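Uncharacterized protein (Alicyclobacillus acidocaldarius subsp. acidocaldarius, PDB 3RQB) is of unknown function but pairs two hotdog-fold domains and probably hydrolyses acyl-CoA thioesters, as acyl-CoA thioesterases do. Local coordinates at residues 61-66 and 113-118; 95-100 and 105-110; 149-154 and 227-232; 166-171 and 196-201. All blocks are in the same frame, centred on the assembly; numbering follows the deposited sequence.

Contact 1: 61-66 and 113-118; sequences QPLALT and GIRRES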
loop_
_atom_site.group_PDB
_atom_site.type_symbol
_atom_site.label_atom_id
_atom_site.label_comp_id
_atom_site.label_asym_id
_atom_site.label_seq_id
_atom_site.Cartn_x
_atom_site.Cartn_y
_atom_site.Cartn_z
ATOM N N GLN B 61 8.425 -5.624 16.316
ATOM C CA GLN B 61 7.196 -4.851 16.285
ATOM C C GLN B 61 6.760 -4.575 14.838
ATOM O O GLN B 61 7.557 -4.677 13.898
ATOM C CB GLN B 61 7.391 -3.544 17.064
ATOM C CG GLN B 61 7.559 -3.731 18.570
ATOM C CD GLN B 61 6.295 -4.271 19.236
ATOM O OE1 GLN B 61 5.527 -5.020 18.628
ATOM N NE2 GLN B 61 6.073 -3.886 20.488
ATOM N N PRO B 62 5.480 -4.248 14.651
ATOM C CA PRO B 62 4.905 -4.025 13.322
ATOM C C PRO B 62 5.621 -2.975 12.484
ATOM O O PRO B 62 6.049 -1.924 12.968
ATOM C CB PRO B 62 3.497 -3.531 13.636
ATOM C CG PRO B 62 3.175 -4.144 14.952
ATOM C CD PRO B 62 4.464 -4.215 15.713
ATOM N N LEU B 63 5.708 -3.272 11.199
ATOM C CA LEU B 63 6.218 -2.342 10.212
ATOM C C LEU B 63 5.119 -1.939 9.223
ATOM O O LEU B 63 4.750 -0.765 9.127
ATOM C CB LEU B 63 7.406 -2.969 9.494
ATOM C CG LEU B 63 8.557 -3.113 10.487
ATOM C CD1 LEU B 63 9.708 -3.951 9.946
ATOM C CD2 LEU B 63 9.023 -1.730 10.903
ATOM N N ALA B 64 4.609 -2.911 8.475
ATOM C CA ALA B 64 3.608 -2.622 7.465
ATOM C C ALA B 64 2.436 -3.586 7.556
ATOM O O ALA B 64 2.573 -4.702 8.057
ATOM C CB ALA B 64 4.232 -2.676 6.081
ATOM N N LEU B 65 1.283 -3.132 7.069
ATOM C CA LEU B 65 0.093 -3.959 6.952
ATOM C C LEU B 65 -0.668 -3.659 5.663
ATOM O O LEU B 65 -0.891 -2.497 5.315
ATOM C CB LEU B 65 -0.842 -3.742 8.138
ATOM C CG LEU B 65 -2.119 -4.589 8.042
ATOM C CD1 LEU B 65 -1.800 -6.064 7.757
ATOM C CD2 LEU B 65 -2.982 -4.467 9.293
ATOM N N THR B 66 -1.053 -4.720 4.958
ATOM C CA THR B 66 -1.923 -4.617 3.799
ATOM C C THR B 66 -3.074 -5.574 4.026
ATOM O O THR B 66 -2.858 -6.771 4.215
ATOM C CB THR B 66 -1.202 -5.004 2.493
ATOM O OG1 THR B 66 -0.233 -3.999 2.153
ATOM C CG2 THR B 66 -2.207 -5.160 1.357
ATOM N N GLY B 113 9.447 -6.303 12.521
ATOM C CA GLY B 113 10.889 -6.210 12.583
ATOM C C GLY B 113 11.376 -5.479 13.813
ATOM O O GLY B 113 10.640 -4.702 14.426
ATOM N N ILE B 114 12.625 -5.737 14.180
ATOM C CA ILE B 114 13.256 -5.032 15.279
ATOM C C ILE B 114 14.111 -3.925 14.712
ATOM O O ILE B 114 15.019 -4.176 13.908
ATOM C CB ILE B 114 14.147 -5.964 16.099
ATOM C CG1 ILE B 114 13.333 -7.171 16.584
ATOM C CG2 ILE B 114 14.796 -5.185 17.259
ATOM C CD1 ILE B 114 14.012 -8.516 16.358
ATOM N N ARG B 115 13.823 -2.695 15.124
ATOM C CA ARG B 115 14.566 -1.553 14.599
ATOM C C ARG B 115 15.382 -0.776 15.634
ATOM O O ARG B 115 15.047 -0.715 16.827
ATOM C CB ARG B 115 13.665 -0.620 13.776
ATOM C CG ARG B 115 12.309 -0.355 14.387
ATOM C CD ARG B 115 11.289 0.075 13.335
ATOM N NE ARG B 115 11.566 1.389 12.753
ATOM C CZ ARG B 115 10.617 2.221 12.337
ATOM N NH1 ARG B 115 9.343 1.870 12.448
ATOM N NH2 ARG B 115 10.937 3.400 11.822
ATOM N N ARG B 116 16.464 -0.189 15.130
ATOM C CA ARG B 116 17.419 0.562 15.927
ATOM C C ARG B 116 17.508 1.985 15.346
ATOM O O ARG B 116 17.124 2.223 14.196
ATOM C CB ARG B 116 18.776 -0.166 15.937
ATOM C CG ARG B 116 18.708 -1.602 16.518
ATOM C CD ARG B 116 19.752 -2.567 15.924
ATOM N NE ARG B 116 19.190 -3.435 14.885
ATOM C CZ ARG B 116 19.842 -4.440 14.304
ATOM N NH1 ARG B 116 21.092 -4.723 14.657
ATOM N NH2 ARG B 116 19.240 -5.167 13.370
ATOM N N GLU B 117 17.990 2.929 16.150
ATOM C CA GLU B 117 17.944 4.347 15.795
ATOM C C GLU B 117 18.887 4.768 14.662
ATOM O O GLU B 117 20.041 4.355 14.595
ATOM C CB GLU B 117 18.198 5.204 17.033
ATOM C CG GLU B 117 17.870 6.664 16.830
ATOM C CD GLU B 117 17.648 7.390 18.140
ATOM O OE1 GLU B 117 18.657 7.805 18.749
ATOM O OE2 GLU B 117 16.474 7.541 18.563
ATOM N N SER B 118 18.386 5.612 13.775
ATOM C CA SER B 118 19.164 6.005 12.623
ATOM C C SER B 118 19.165 7.516 12.494
ATOM O O SER B 118 18.543 8.213 13.295
ATOM C CB SER B 118 18.547 5.385 11.374
ATOM O OG SER B 118 17.184 5.759 11.256
HETATM O O HOH W 1 7.496 0.039 14.183
#
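Gln61 and Gly113 form an antiparallel hydrogen-bonded pair, the last rung between strands 61-69 and 103-113 before the latter gives way to a loop. Gly113 N reaches Gln61 O at 2.8 Å, and Gln61 N returns to Gly113 O at 3.1 Å. Beside it, Leu63 CG lies next to the backbone N, anti to the carbonyl carbon (chi1 -67°), which carries both methyls across: CD1 rests 3.5 Å from Gly113 N, while CD2 meets Arg115 CD at 3.8 Å. The Leu63 and Arg115 side chains point opposite ways, and a bend at chi3 turns the guanidinium to a water that joins the segments, giving a hydrogen bond to Pro62 O and accepting one from Arg115 NH1. With an alanine in place of Leu63, the aliphatic stem of Arg115 is likely to lose its apolar support and a gap to open beside Gly113. The guanidinium also bonds to Phe215 O and Leu216 O, at and just past the end of strand 206-215, and to Ser240 O and His241 O of the second subunit. Strand 61-69 lies between strands 103-113 and 206-215, and a classic bulge sets both Leu63 and Ala64 opposite Val111 on the former.

Contact 2: 95-100 and 105-110; sequences TLTMMQ and VTTATA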
loop_
_atom_site.group_PDB
_atom_site.type_symbol
_atom_site.label_atom_id
_atom_site.label_comp_id
_atom_site.label_asym_id
_atom_site.label_seq_id
_atom_site.Cartn_x
_atom_site.Cartn_y
_atom_site.Cartn_z
ATOM N N THR B 95 1.405 -14.012 6.843
ATOM C CA THR B 95 0.309 -14.141 5.878
ATOM C C THR B 95 -0.968 -14.517 6.623
ATOM O O THR B 95 -1.004 -15.513 7.341
ATOM C CB THR B 95 0.610 -15.212 4.805
ATOM O OG1 THR B 95 1.487 -14.665 3.808
ATOM C CG2 THR B 95 -0.681 -15.683 4.141
ATOM N N LEU B 96 -2.019 -13.724 6.471
ATOM C CA LEU B 96 -3.222 -13.983 7.252
ATOM C C LEU B 96 -4.490 -14.086 6.430
ATOM O O LEU B 96 -4.631 -13.482 5.357
ATOM C CB LEU B 96 -3.412 -12.935 8.343
ATOM C CG LEU B 96 -2.160 -12.540 9.116
ATOM C CD1 LEU B 96 -1.463 -11.389 8.409
ATOM C CD2 LEU B 96 -2.526 -12.150 10.525
ATOM N N THR B 97 -5.411 -14.875 6.967
ATOM C CA THR B 97 -6.663 -15.188 6.313
ATOM C C THR B 97 -7.783 -15.273 7.339
ATOM O O THR B 97 -7.644 -15.947 8.363
ATOM C CB THR B 97 -6.536 -16.529 5.581
ATOM O OG1 THR B 97 -5.337 -16.527 4.788
ATOM C CG2 THR B 97 -7.745 -16.771 4.695
HETATM N N MSE B 98 -8.896 -14.604 7.057
HETATM C CA MSE B 98 -10.061 -14.638 7.937
HETATM C C MSE B 98 -11.234 -15.333 7.254
HETATM O O MSE B 98 -11.659 -14.923 6.178
HETATM C CB MSE B 98 -10.470 -13.225 8.362
HETATM C CG MSE B 98 -11.778 -13.183 9.151
HETATM SE SE MSE B 98 -12.466 -11.378 9.419
HETATM C CE MSE B 98 -10.910 -10.573 10.341
HETATM N N MSE B 99 -11.755 -16.378 7.890
HETATM C CA MSE B 99 -12.872 -17.140 7.336
HETATM C C MSE B 99 -14.100 -17.134 8.229
HETATM O O MSE B 99 -13.988 -17.182 9.447
HETATM C CB MSE B 99 -12.447 -18.585 7.079
HETATM C CG MSE B 99 -11.560 -18.743 5.863
HETATM SE SE MSE B 99 -10.352 -20.258 6.005
HETATM C CE MSE B 99 -9.298 -19.676 7.563
ATOM N N GLN B 100 -15.268 -17.065 7.599
ATOM C CA GLN B 100 -16.551 -17.300 8.263
ATOM C C GLN B 100 -17.333 -18.302 7.437
ATOM O O GLN B 100 -17.439 -18.149 6.217
ATOM C CB GLN B 100 -17.364 -16.019 8.330
ATOM C CG GLN B 100 -17.098 -15.182 9.531
ATOM C CD GLN B 100 -17.734 -13.828 9.398
ATOM O OE1 GLN B 100 -17.910 -13.325 8.284
ATOM N NE2 GLN B 100 -18.099 -13.227 10.529
ATOM N N VAL B 105 -13.085 -14.421 3.835
ATOM C CA VAL B 105 -13.665 -13.106 4.018
ATOM C C VAL B 105 -12.630 -12.006 3.773
ATOM O O VAL B 105 -12.858 -11.091 2.973
ATOM C CB VAL B 105 -14.305 -12.973 5.400
ATOM C CG1 VAL B 105 -14.256 -11.529 5.868
ATOM C CG2 VAL B 105 -15.731 -13.475 5.351
ATOM N N THR B 106 -11.548 -12.049 4.551
ATOM C CA THR B 106 -10.495 -11.040 4.503
ATOM C C THR B 106 -9.085 -11.659 4.510
ATOM O O THR B 106 -8.869 -12.681 5.151
ATOM C CB THR B 106 -10.668 -10.083 5.698
ATOM O OG1 THR B 106 -11.960 -9.460 5.605
ATOM C CG2 THR B 106 -9.582 -9.022 5.724
ATOM N N THR B 107 -8.143 -11.056 3.776
ATOM C CA THR B 107 -6.728 -11.452 3.833
ATOM C C THR B 107 -5.806 -10.266 4.085
ATOM O O THR B 107 -6.139 -9.119 3.779
ATOM C CB THR B 107 -6.225 -12.186 2.557
ATOM O OG1 THR B 107 -5.934 -11.241 1.511
ATOM C CG2 THR B 107 -7.245 -13.215 2.092
ATOM N N ALA B 108 -4.637 -10.556 4.644
ATOM C CA ALA B 108 -3.701 -9.511 5.004
ATOM C C ALA B 108 -2.280 -10.042 4.983
ATOM O O ALA B 108 -2.051 -11.239 5.162
ATOM C CB ALA B 108 -4.038 -8.950 6.383
ATOM N N THR B 109 -1.329 -9.149 4.754
ATOM C CA THR B 109 0.075 -9.488 4.911
ATOM C C THR B 109 0.685 -8.454 5.850
ATOM O O THR B 109 0.276 -7.289 5.866
ATOM C CB THR B 109 0.839 -9.537 3.553
ATOM O OG1 THR B 109 0.835 -8.241 2.937
ATOM C CG2 THR B 109 0.205 -10.553 2.602
ATOM N N ALA B 110 1.652 -8.882 6.648
ATOM C CA ALA B 110 2.273 -7.973 7.597
ATOM C C ALA B 110 3.773 -8.192 7.703
ATOM O O ALA B 110 4.287 -9.307 7.513
ATOM C CB ALA B 110 1.617 -8.096 8.973
#
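Met98 O is gripped by two successive amides, Val105 N at 2.8 Å and, more weakly, Thr106 N at 3.3 Å. This is a classic beta bulge in the hairpin of strands 91-100 and 103-113, part of the N-terminal hotdog domain: Val105 and Thr106 together face the single residue Met98. Past the bulge the two strands run antiparallel, their axes 171° apart. Met98 N is held by Thr106 O at 2.7 Å, almost in line with the carbonyl bond, and Leu96 and Ala108 form the next hydrogen-bonded pair, with Leu96 N 2.8 Å from Ala108 O. Between these, Thr97 and Thr107 form a non-hydrogen-bonded pair, with no backbone bond to each other.

Side chains separate onto the two faces of the sheet. Leu96, Met98, Thr106 and Ala108 line the face covered by helix 41-53, where Met48 and Ala51 meet them. Thr95, Thr97, Thr107 and Thr109 make up the other face, which meets the second subunit: Thr109 packs on Thr109 of that chain, and Thr95 on its Thr107. On the helix side Leu96 CD1 lies by the Ala108 carbonyl, 3.3 Å from Ala108 O and 4.1 Å from Ala108 CB. At the hairpin end Gln100 turns its amide to the carbonyls of Lys74 and Pro77, to which NE2 bonds, while its OE1 comes near Val105 CG2. The CG of Met98, a selenomethionine, is anti to its own backbone N (chi1 173°), and the chain runs on extended to SE, 4.0 Å from Val105 CG1; chi3 turns only its CE aside.

Contact 3: 149-154 and 227-232; sequences WYHVRL and TNELLG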
loop_
_atom_site.group_PDB
_atom_site.type_symbol
_atom_site.label_atom_id
_atom_site.label_comp_id
_atom_site.label_asym_id
_atom_site.label_seq_id
_atom_site.Cartn_x
_atom_site.Cartn_y
_atom_site.Cartn_z
ATOM N N TRP B 149 -17.264 5.428 18.369
ATOM C CA TRP B 149 -16.055 4.936 19.016
ATOM C C TRP B 149 -14.868 5.859 18.783
ATOM O O TRP B 149 -13.729 5.524 19.130
ATOM C CB TRP B 149 -15.731 3.525 18.521
ATOM C CG TRP B 149 -16.839 2.565 18.769
ATOM C CD1 TRP B 149 -17.489 1.788 17.846
ATOM C CD2 TRP B 149 -17.457 2.301 20.024
ATOM N NE1 TRP B 149 -18.467 1.042 18.462
ATOM C CE2 TRP B 149 -18.467 1.338 19.798
ATOM C CE3 TRP B 149 -17.250 2.778 21.322
ATOM C CZ2 TRP B 149 -19.266 0.844 20.827
ATOM C CZ3 TRP B 149 -18.042 2.289 22.339
ATOM C CH2 TRP B 149 -19.042 1.332 22.087
ATOM N N TYR B 150 -15.122 6.993 18.142
ATOM C CA TYR B 150 -14.054 7.943 17.869
ATOM C C TYR B 150 -14.472 9.359 18.182
ATOM O O TYR B 150 -15.640 9.731 18.020
ATOM C CB TYR B 150 -13.556 7.816 16.423
ATOM C CG TYR B 150 -12.976 6.451 16.169
ATOM C CD1 TYR B 150 -11.639 6.181 16.439
ATOM C CD2 TYR B 150 -13.779 5.415 15.714
ATOM C CE1 TYR B 150 -11.111 4.918 16.236
ATOM C CE2 TYR B 150 -13.266 4.150 15.505
ATOM C CZ TYR B 150 -11.930 3.901 15.768
ATOM O OH TYR B 150 -11.424 2.632 15.560
ATOM N N HIS B 151 -13.506 10.136 18.656
ATOM C CA HIS B 151 -13.717 11.554 18.860
ATOM C C HIS B 151 -12.993 12.310 17.756
ATOM O O HIS B 151 -11.767 12.421 17.752
ATOM C CB HIS B 151 -13.199 11.986 20.235
ATOM C CG HIS B 151 -13.503 13.414 20.573
ATOM N ND1 HIS B 151 -12.747 14.469 20.105
ATOM C CD2 HIS B 151 -14.486 13.960 21.330
ATOM C CE1 HIS B 151 -13.254 15.602 20.559
ATOM N NE2 HIS B 151 -14.307 15.321 21.307
ATOM N N VAL B 152 -13.767 12.870 16.842
ATOM C CA VAL B 152 -13.198 13.590 15.717
ATOM C C VAL B 152 -13.556 15.068 15.771
ATOM O O VAL B 152 -14.732 15.443 15.850
ATOM C CB VAL B 152 -13.700 13.020 14.380
ATOM C CG1 VAL B 152 -13.043 13.744 13.214
ATOM C CG2 VAL B 152 -13.450 11.522 14.316
ATOM N N ARG B 153 -12.535 15.911 15.743
ATOM C CA ARG B 153 -12.757 17.323 15.512
ATOM C C ARG B 153 -12.382 17.587 14.050
ATOM O O ARG B 153 -11.219 17.479 13.663
ATOM C CB ARG B 153 -11.931 18.167 16.483
ATOM C CG ARG B 153 -11.549 17.421 17.747
ATOM C CD ARG B 153 -10.910 18.338 18.769
ATOM N NE ARG B 153 -11.915 18.881 19.674
ATOM C CZ ARG B 153 -11.907 18.697 20.990
ATOM N NH1 ARG B 153 -10.935 17.997 21.557
ATOM N NH2 ARG B 153 -12.865 19.225 21.742
ATOM N N LEU B 154 -13.379 17.893 13.229
ATOM C CA LEU B 154 -13.114 18.119 11.817
ATOM C C LEU B 154 -12.673 19.549 11.562
ATOM O O LEU B 154 -13.279 20.509 12.056
ATOM C CB LEU B 154 -14.322 17.789 10.947
ATOM C CG LEU B 154 -14.013 17.985 9.459
ATOM C CD1 LEU B 154 -13.088 16.895 8.927
ATOM C CD2 LEU B 154 -15.290 18.023 8.662
ATOM N N THR B 227 -3.237 8.953 25.272
ATOM C CA THR B 227 -4.584 9.317 24.854
ATOM C C THR B 227 -4.629 10.611 24.051
ATOM O O THR B 227 -5.701 11.085 23.685
ATOM C CB THR B 227 -5.504 9.453 26.068
ATOM O OG1 THR B 227 -4.884 10.325 27.026
ATOM C CG2 THR B 227 -5.742 8.090 26.705
ATOM N N ASN B 228 -3.469 11.195 23.785
ATOM C CA ASN B 228 -3.428 12.456 23.060
ATOM C C ASN B 228 -4.048 12.350 21.673
ATOM O O ASN B 228 -3.884 11.334 20.990
ATOM C CB ASN B 228 -1.993 12.936 22.950
ATOM C CG ASN B 228 -1.291 12.962 24.287
ATOM O OD1 ASN B 228 -1.801 12.452 25.295
ATOM N ND2 ASN B 228 -0.104 13.551 24.304
ATOM N N GLU B 229 -4.751 13.406 21.261
ATOM C CA GLU B 229 -5.396 13.441 19.949
ATOM C C GLU B 229 -4.356 13.456 18.830
ATOM O O GLU B 229 -3.200 13.809 19.054
ATOM C CB GLU B 229 -6.326 14.654 19.822
ATOM C CG GLU B 229 -7.550 14.585 20.711
ATOM C CD GLU B 229 -8.532 15.713 20.462
ATOM O OE1 GLU B 229 -9.241 15.671 19.423
ATOM O OE2 GLU B 229 -8.592 16.631 21.317
ATOM N N LEU B 230 -4.766 13.054 17.629
ATOM C CA LEU B 230 -3.862 13.044 16.482
ATOM C C LEU B 230 -4.444 13.792 15.295
ATOM O O LEU B 230 -5.660 14.002 15.202
ATOM C CB LEU B 230 -3.556 11.616 16.058
ATOM C CG LEU B 230 -3.241 10.703 17.231
ATOM C CD1 LEU B 230 -3.116 9.273 16.749
ATOM C CD2 LEU B 230 -1.976 11.180 17.918
ATOM N N LEU B 231 -3.562 14.183 14.383
ATOM C CA LEU B 231 -3.992 14.871 13.185
ATOM C C LEU B 231 -3.816 13.993 11.969
ATOM O O LEU B 231 -2.692 13.685 11.576
ATOM C CB LEU B 231 -3.191 16.144 12.984
ATOM C CG LEU B 231 -3.784 16.921 11.816
ATOM C CD1 LEU B 231 -5.108 17.519 12.256
ATOM C CD2 LEU B 231 -2.831 17.993 11.302
ATOM N N GLY B 232 -4.924 13.572 11.380
ATOM C CA GLY B 232 -4.867 12.874 10.110
ATOM C C GLY B 232 -4.993 13.819 8.926
ATOM O O GLY B 232 -5.633 14.869 9.011
#
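In the C-terminal hotdog domain a salt bridge spans strand 168-174, tying strand 150-156, the outermost strand on this side of the chain, to the loop that leads into strand 230-240. Arg153 and Glu229 make it with one nitrogen and one oxygen: Arg153 NH1 donates to Glu229 OE2 at 2.7 Å. The oxygen lies in the guanidinium plane, at its edge, and is approached on its syn side, 23° out of the carboxylate plane. Guanidinium and carboxylate are turned 42° against each other, and the N-H to oxygen angle is only 136°, so this is a bent, single-point bridge rather than a flat two-pronged one. The other oxygen, OE1, lies alongside the arginine stem, close to CG and CD.

His151 supports the pair from its own strand. With its CG anti to the backbone N, the ring points an edge at the guanidinium face: CE1 sits over the centre, 3.4 Å above the plane, and Arg153 NE lies in the plane of the ring. Its ND1 lies 3.8 Å from Glu229 OE1, too far to count as a hydrogen bond. Replacing Arg153 with a leucine would probably leave the buried Glu229 carboxylate without its positive mate and the His151 edge without the flat group it meets. Arg153 NE has a further, weak bond to Val135 O. Around the bridge, Pro132 touches both Arg153 and Glu229, and Trp171 of strand 168-174 packs against both as well, while His151 meets Arg173 on that same intervening strand.

Contact 4: 166-171 and 196-201; sequences ATTYQW and VYVKLK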
loop_
_atom_site.group_PDB
_atom_site.type_symbol
_atom_site.label_atom_id
_atom_site.label_comp_id
_atom_site.label_asym_id
_atom_site.label_seq_id
_atom_site.Cartn_x
_atom_site.Cartn_y
_atom_site.Cartn_z
ATOM N N ALA B 166 -10.338 17.406 -2.538
ATOM C CA ALA B 166 -10.543 16.148 -1.817
ATOM C C ALA B 166 -9.778 16.016 -0.495
ATOM O O ALA B 166 -9.764 14.949 0.101
ATOM C CB ALA B 166 -10.246 14.965 -2.728
ATOM N N THR B 167 -9.095 17.072 -0.075
ATOM C CA THR B 167 -8.197 16.991 1.081
ATOM C C THR B 167 -8.886 17.244 2.427
ATOM O O THR B 167 -9.548 18.261 2.617
ATOM C CB THR B 167 -6.997 17.965 0.930
ATOM O OG1 THR B 167 -6.141 17.530 -0.143
ATOM C CG2 THR B 167 -6.205 18.041 2.224
ATOM N N THR B 168 -8.704 16.316 3.359
ATOM C CA THR B 168 -9.285 16.428 4.696
ATOM C C THR B 168 -8.222 16.570 5.782
ATOM O O THR B 168 -7.185 15.899 5.739
ATOM C CB THR B 168 -10.145 15.188 5.043
ATOM O OG1 THR B 168 -11.350 15.210 4.272
ATOM C CG2 THR B 168 -10.508 15.166 6.528
ATOM N N TYR B 169 -8.479 17.459 6.742
ATOM C CA TYR B 169 -7.717 17.504 7.995
ATOM C C TYR B 169 -8.662 17.217 9.156
ATOM O O TYR B 169 -9.773 17.744 9.194
ATOM C CB TYR B 169 -7.091 18.879 8.240
ATOM C CG TYR B 169 -6.148 19.396 7.171
ATOM C CD1 TYR B 169 -5.588 18.550 6.218
ATOM C CD2 TYR B 169 -5.812 20.748 7.126
ATOM C CE1 TYR B 169 -4.720 19.050 5.241
ATOM C CE2 TYR B 169 -4.952 21.254 6.165
ATOM C CZ TYR B 169 -4.407 20.410 5.220
ATOM O OH TYR B 169 -3.550 20.932 4.265
ATOM N N GLN B 170 -8.233 16.389 10.102
ATOM C CA GLN B 170 -9.025 16.192 11.308
ATOM C C GLN B 170 -8.206 15.839 12.544
ATOM O O GLN B 170 -7.174 15.164 12.468
ATOM C CB GLN B 170 -10.091 15.123 11.075
ATOM C CG GLN B 170 -9.544 13.714 10.926
ATOM C CD GLN B 170 -10.533 12.785 10.229
ATOM O OE1 GLN B 170 -11.350 13.230 9.413
ATOM N NE2 GLN B 170 -10.462 11.488 10.547
ATOM N N TRP B 171 -8.682 16.306 13.689
ATOM C CA TRP B 171 -8.193 15.806 14.953
ATOM C C TRP B 171 -9.030 14.589 15.262
ATOM O O TRP B 171 -10.251 14.597 15.085
ATOM C CB TRP B 171 -8.364 16.843 16.057
ATOM C CG TRP B 171 -7.479 18.036 15.900
ATOM C CD1 TRP B 171 -7.863 19.314 15.597
ATOM C CD2 TRP B 171 -6.053 18.065 16.032
ATOM N NE1 TRP B 171 -6.766 20.135 15.535
ATOM C CE2 TRP B 171 -5.641 19.397 15.800
ATOM C CE3 TRP B 171 -5.082 17.094 16.325
ATOM C CZ2 TRP B 171 -4.296 19.785 15.850
ATOM C CZ3 TRP B 171 -3.746 17.479 16.377
ATOM C CH2 TRP B 171 -3.369 18.814 16.138
ATOM N N VAL B 196 -14.550 10.562 -1.985
ATOM C CA VAL B 196 -15.584 10.913 -2.951
ATOM C C VAL B 196 -16.747 11.733 -2.347
ATOM O O VAL B 196 -17.206 12.700 -2.956
ATOM C CB VAL B 196 -16.092 9.658 -3.698
ATOM C CG1 VAL B 196 -16.947 8.811 -2.783
ATOM C CG2 VAL B 196 -16.871 10.043 -4.948
ATOM N N TYR B 197 -17.217 11.361 -1.160
ATOM C CA TYR B 197 -18.211 12.183 -0.472
ATOM C C TYR B 197 -17.708 13.624 -0.389
ATOM O O TYR B 197 -18.429 14.569 -0.711
ATOM C CB TYR B 197 -18.476 11.687 0.955
ATOM C CG TYR B 197 -19.100 10.310 1.084
ATOM C CD1 TYR B 197 -19.396 9.542 -0.034
ATOM C CD2 TYR B 197 -19.404 9.782 2.336
ATOM C CE1 TYR B 197 -19.970 8.276 0.094
ATOM C CE2 TYR B 197 -19.977 8.523 2.474
ATOM C CZ TYR B 197 -20.258 7.774 1.350
ATOM O OH TYR B 197 -20.824 6.519 1.479
ATOM N N VAL B 198 -16.465 13.782 0.055
ATOM C CA VAL B 198 -15.887 15.104 0.228
ATOM C C VAL B 198 -15.957 15.892 -1.073
ATOM O O VAL B 198 -16.198 17.110 -1.076
ATOM C CB VAL B 198 -14.414 15.029 0.660
ATOM C CG1 VAL B 198 -13.977 16.371 1.206
ATOM C CG2 VAL B 198 -14.197 13.924 1.695
ATOM N N LYS B 199 -15.751 15.188 -2.181
ATOM C CA LYS B 199 -15.742 15.829 -3.493
ATOM C C LYS B 199 -17.147 16.140 -4.030
ATOM O O LYS B 199 -17.368 17.182 -4.640
ATOM C CB LYS B 199 -14.957 14.978 -4.497
ATOM C CG LYS B 199 -14.611 15.697 -5.804
ATOM C CD LYS B 199 -13.549 16.796 -5.628
ATOM C CE LYS B 199 -13.112 17.375 -6.982
ATOM N NZ LYS B 199 -12.197 18.553 -6.869
ATOM N N LEU B 200 -18.086 15.222 -3.828
ATOM C CA LEU B 200 -19.440 15.423 -4.320
ATOM C C LEU B 200 -20.412 16.049 -3.332
ATOM O O LEU B 200 -21.524 16.394 -3.721
ATOM C CB LEU B 200 -20.021 14.091 -4.771
ATOM C CG LEU B 200 -19.154 13.363 -5.790
ATOM C CD1 LEU B 200 -19.899 12.136 -6.332
ATOM C CD2 LEU B 200 -18.735 14.329 -6.911
ATOM N N LYS B 201 -20.028 16.156 -2.062
ATOM C CA LYS B 201 -20.921 16.726 -1.044
ATOM C C LYS B 201 -22.204 15.880 -0.805
ATOM O O LYS B 201 -23.030 16.205 0.062
ATOM C CB LYS B 201 -21.252 18.193 -1.345
ATOM C CG LYS B 201 -20.040 19.054 -1.689
ATOM C CD LYS B 201 -19.041 19.114 -0.549
ATOM C CE LYS B 201 -17.818 19.928 -0.938
ATOM N NZ LYS B 201 -16.734 19.694 0.046
#
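Thr168 and Val198 meet through branches that their first torsions set beside the backbone N. In Thr168 this branch is OG1 (chi1 -72°); in Val198 it is CG2, with CG1 standing anti to the nitrogen (chi1 -164°). The two side chains approach at a slant, and Thr168 OG1 comes to rest 4.0 Å from Val198 CG2, a van der Waals touch that sets the end of helix 195-200 against the start of strand 168-174 in the C-terminal hotdog domain. The other approach is looser still: Lys199 passes its CD 4.5 Å from Ala166 N on the way to polar partners elsewhere. No hydrogen bond joins residues 166-171 directly to residues 196-201.

The polar ends find their partners around this packing. Arg195, at the start of the helix, supplies hydrogen bonds through NH1 to Thr168 OG1 and Ala166 O, and Thr168 OG1 also bonds to Gly157 O. Lys199 NZ reaches Gln164 O and forms a salt bridge with Glu123 of the second subunit. At the helix end the chain leaves helical geometry at Lys201, where phi turns positive. The Lys201 side chain folds back so that NZ donates to Val198 O at 2.9 Å, in the carbonyl plane, and it also bonds to Ser158 O and Val163 O. The ammonium thus sits among carbonyl oxygens beside the C-terminal end of the helix, where the helix dipole would be expected to favour a positive charge, whereas residues 166-171 and 196-201 themselves meet through sparse van der Waals contact.

Overall arrangement
Contacts 1 and 2 belong to the N-terminal hotdog domain. Both reach strand 103-113, and strand 61-69 of contact 1 is its neighbour; they touch directly, Thr66 O lying 2.9 Å from Thr109 N in a probable hydrogen bond. Contact 2 is a buried backbone pairing broken by one bulge, contact 1 the partly buried end of the neighbouring strand pair, where a charged side chain and a water take over. Contacts 3 and 4 lie in the C-terminal domain, their centres about 16 Å apart, and meet on strand 168-174. Both are buried but small: contact 3 relies on a charge pair, contact 4 on sparse packing. Contacts 1, 2 and 4 reach the second subunit; contact 3's segments do not touch it.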